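Local coordinates for periplasmic binding protein (Veillonella parvula, PDB 4LJS) that probably binds a metal chelate or similar small ligand in the periplasm for delivery to an ABC-type importer, at residues I219-A225 and V306-Y311. Sequence-based numbering, arbitrary orientation.
Sequences IGASLHA and VSHGLY
Leu223 meets Val306, Ser307, Leu310 and Tyr311 where helices 215-222 and 299-310 both end, a worked example of how a Schellman motif can offer a carbonyl to a neighbouring helix terminus. The motif closes the first helix: His224, at positive phi, is its C-prime residue, with Ala225 N bonded to Gly220 O and His224 N to Ala221 O. Leu223 faces the second helix from the last turn, and the reversal at His224 brings Ala225 round to it as well, in the C-terminal lobe of this periplasmic binding protein.

The tight part is apolar. Leu223 CD1 presses on Val306 CG1 at 3.7 Å and also touches Ser307 CB, while its CB lies 3.8 Å from Leu310 CD1. The buried hydroxyl of Ser307 is satisfied within its own helix, OG bonding Ile303 O. Ile219 adds its CG2 branch, 3.9 Å from Val306 CB; this methyl is anti to the backbone N, leaving CG1 beside that nitrogen. Farther along, both methyls of Leu310 close on Ala225 CB, CD1 at 3.7 Å. Phe249 of strand 247-252 backs Val306 and Leu310, and Thr185 of helix 168-188 touches Leu223, Ser307 and Tyr311.

Contact thins toward solvent. The exposed His224 meets Tyr311, just past the helix end, through its backbone O and CB, the CB 4.0 Å from Tyr311 OH.

Tyr311 reaches across from one helix end to the other. With CG anti to its carbonyl carbon (chi1 -56°), the ring extends to the Schellman turn. A phenylalanine here would probably leave the carbonyl of Leu223 without its hydroxyl mate, and the join between the two helix ends without its polar bond. That bond, Tyr311 OH to Leu223 O, is 2.7 Å long; the oxygen sits at the ring's edge, in its plane, and the C=O...donor angle is 161°.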
ATOM      1  N   ILE A 219       2.740  11.239   3.024  1.00 30.99           N
ATOM      2  CA  ILE A 219       2.572  11.595   1.621  1.00 30.32           C
ATOM      3  C   ILE A 219       2.232  13.081   1.516  1.00 37.05           C
ATOM      4  O   ILE A 219       2.812  13.798   0.699  1.00 39.45           O
ATOM      5  CB  ILE A 219       1.518  10.729   0.933  1.00 31.32           C
ATOM      6  CG1 ILE A 219       2.012   9.279   0.855  1.00 29.40           C
ATOM      7  CG2 ILE A 219       1.193  11.275  -0.462  1.00 29.45           C
ATOM      8  CD1 ILE A 219       0.883   8.254   0.607  1.00 29.78           C
ATOM      9  N   GLY A 220       1.319  13.541   2.370  1.00 31.12           N
ATOM     10  CA  GLY A 220       1.029  14.960   2.478  1.00 36.29           C
ATOM     11  C   GLY A 220       2.262  15.801   2.784  1.00 39.82           C
ATOM     12  O   GLY A 220       2.499  16.816   2.127  1.00 42.37           O
ATOM     13  N   ALA A 221       3.047  15.381   3.775  1.00 36.78           N
ATOM     14  CA  ALA A 221       4.282  16.090   4.139  1.00 36.69           C
ATOM     15  C   ALA A 221       5.324  16.057   3.016  1.00 38.23           C
ATOM     16  O   ALA A 221       5.935  17.077   2.699  1.00 37.71           O
ATOM     17  CB  ALA A 221       4.873  15.520   5.430  1.00 32.72           C
ATOM     18  N   SER A 222       5.530  14.887   2.417  1.00 29.91           N
ATOM     19  CA  SER A 222       6.443  14.773   1.280  1.00 36.38           C
ATOM     20  C   SER A 222       6.081  15.765   0.174  1.00 38.23           C
ATOM     21  O   SER A 222       6.956  16.362  -0.453  1.00 37.45           O
ATOM     22  CB  SER A 222       6.450  13.346   0.721  1.00 24.55           C
ATOM     23  OG  SER A 222       6.914  12.442   1.711  1.00 36.32           O
ATOM     24  N   LEU A 223       4.783  15.948  -0.041  1.00 31.20           N
ATOM     25  CA  LEU A 223       4.301  16.857  -1.073  1.00 33.69           C
ATOM     26  C   LEU A 223       4.216  18.311  -0.589  1.00 36.47           C
ATOM     27  O   LEU A 223       3.578  19.154  -1.223  1.00 38.58           O
ATOM     28  CB  LEU A 223       2.964  16.362  -1.628  1.00 28.27           C
ATOM     29  CG  LEU A 223       3.107  15.098  -2.494  1.00 30.18           C
ATOM     30  CD1 LEU A 223       1.783  14.355  -2.664  1.00 22.63           C
ATOM     31  CD2 LEU A 223       3.675  15.473  -3.851  1.00 29.19           C
ATOM     32  N   HIS A 224       4.879  18.585   0.532  1.00 30.86           N
ATOM     33  CA  HIS A 224       5.008  19.938   1.080  1.00 33.72           C
ATOM     34  C   HIS A 224       3.685  20.545   1.550  1.00 41.30           C
ATOM     35  O   HIS A 224       3.555  21.767   1.644  1.00 36.17           O
ATOM     36  CB  HIS A 224       5.692  20.877   0.085  1.00 29.85           C
ATOM     37  CG  HIS A 224       6.670  21.805   0.726  1.00 35.79           C
ATOM     38  ND1 HIS A 224       7.855  21.366   1.275  1.00 32.15           N
ATOM     39  CD2 HIS A 224       6.625  23.142   0.938  1.00 37.31           C
ATOM     40  CE1 HIS A 224       8.503  22.396   1.794  1.00 44.27           C
ATOM     41  NE2 HIS A 224       7.783  23.485   1.595  1.00 39.39           N
ATOM     42  N   ALA A 225       2.708  19.694   1.843  1.00 39.44           N
ATOM     43  CA  ALA A 225       1.441  20.181   2.369  1.00 44.37           C
ATOM     44  C   ALA A 225       1.540  20.426   3.869  1.00 44.06           C
ATOM     45  O   ALA A 225       2.416  19.889   4.549  1.00 48.98           O
ATOM     46  CB  ALA A 225       0.317  19.199   2.072  1.00 38.36           C
ATOM     47  N   VAL A 306      -3.262  12.488  -4.056  1.00 31.12           N
ATOM     48  CA  VAL A 306      -2.899  13.533  -3.115  1.00 29.96           C
ATOM     49  C   VAL A 306      -2.286  14.762  -3.807  1.00 33.35           C
ATOM     50  O   VAL A 306      -2.678  15.897  -3.523  1.00 33.32           O
ATOM     51  CB  VAL A 306      -2.001  12.993  -1.994  1.00 35.53           C
ATOM     52  CG1 VAL A 306      -1.583  14.118  -1.074  1.00 30.50           C
ATOM     53  CG2 VAL A 306      -2.756  11.915  -1.207  1.00 31.28           C
ATOM     54  N   SER A 307      -1.362  14.545  -4.738  1.00 30.57           N
ATOM     55  CA  SER A 307      -0.749  15.670  -5.441  1.00 36.40           C
ATOM     56  C   SER A 307      -1.792  16.418  -6.277  1.00 38.52           C
ATOM     57  O   SER A 307      -1.791  17.644  -6.313  1.00 37.79           O
ATOM     58  CB  SER A 307       0.415  15.215  -6.327  1.00 28.06           C
ATOM     59  OG  SER A 307      -0.069  14.488  -7.453  1.00 31.53           O
ATOM     60  N   HIS A 308      -2.688  15.680  -6.929  1.00 36.49           N
ATOM     61  CA  HIS A 308      -3.716  16.299  -7.755  1.00 38.08           C
ATOM     62  C   HIS A 308      -4.741  17.050  -6.906  1.00 38.79           C
ATOM     63  O   HIS A 308      -5.198  18.118  -7.297  1.00 34.85           O
ATOM     64  CB  HIS A 308      -4.395  15.270  -8.665  1.00 33.62           C
ATOM     65  CG  HIS A 308      -3.546  14.840  -9.827  1.00 40.86           C
ATOM     66  ND1 HIS A 308      -2.199  14.565  -9.707  1.00 38.30           N
ATOM     67  CD2 HIS A 308      -3.856  14.635 -11.131  1.00 38.07           C
ATOM     68  CE1 HIS A 308      -1.716  14.210 -10.885  1.00 33.60           C
ATOM     69  NE2 HIS A 308      -2.700  14.248 -11.766  1.00 39.60           N
ATOM     70  N   GLY A 309      -5.078  16.503  -5.738  1.00 30.55           N
ATOM     71  CA  GLY A 309      -5.969  17.180  -4.809  1.00 27.22           C
ATOM     72  C   GLY A 309      -5.338  18.368  -4.091  1.00 38.81           C
ATOM     73  O   GLY A 309      -6.010  19.366  -3.802  1.00 38.98           O
ATOM     74  N   LEU A 310      -4.045  18.272  -3.790  1.00 32.44           N
ATOM     75  CA  LEU A 310      -3.356  19.358  -3.097  1.00 30.61           C
ATOM     76  C   LEU A 310      -3.145  20.536  -4.032  1.00 30.88           C
ATOM     77  O   LEU A 310      -3.302  21.689  -3.633  1.00 40.83           O
ATOM     78  CB  LEU A 310      -2.003  18.894  -2.548  1.00 35.10           C
ATOM     79  CG  LEU A 310      -2.011  17.966  -1.336  1.00 38.85           C
ATOM     80  CD1 LEU A 310      -0.594  17.484  -1.047  1.00 34.55           C
ATOM     81  CD2 LEU A 310      -2.615  18.675  -0.124  1.00 36.37           C
ATOM     82  N   TYR A 311      -2.810  20.243  -5.287  1.00 31.23           N
ATOM     83  CA  TYR A 311      -2.443  21.299  -6.229  1.00 37.18           C
ATOM     84  C   TYR A 311      -3.256  21.314  -7.532  1.00 41.67           C
ATOM     85  O   TYR A 311      -2.711  21.052  -8.601  1.00 44.80           O
ATOM     86  CB  TYR A 311      -0.945  21.198  -6.525  1.00 31.21           C
ATOM     87  CG  TYR A 311      -0.098  21.247  -5.272  1.00 36.64           C
ATOM     88  CD1 TYR A 311       0.139  22.451  -4.619  1.00 32.65           C
ATOM     89  CD2 TYR A 311       0.450  20.088  -4.726  1.00 32.45           C
ATOM     90  CE1 TYR A 311       0.912  22.504  -3.476  1.00 39.88           C
ATOM     91  CE2 TYR A 311       1.232  20.138  -3.569  1.00 32.83           C
ATOM     92  CZ  TYR A 311       1.458  21.348  -2.953  1.00 37.13           C
ATOM     93  OH  TYR A 311       2.224  21.419  -1.806  1.00 40.25           O
TER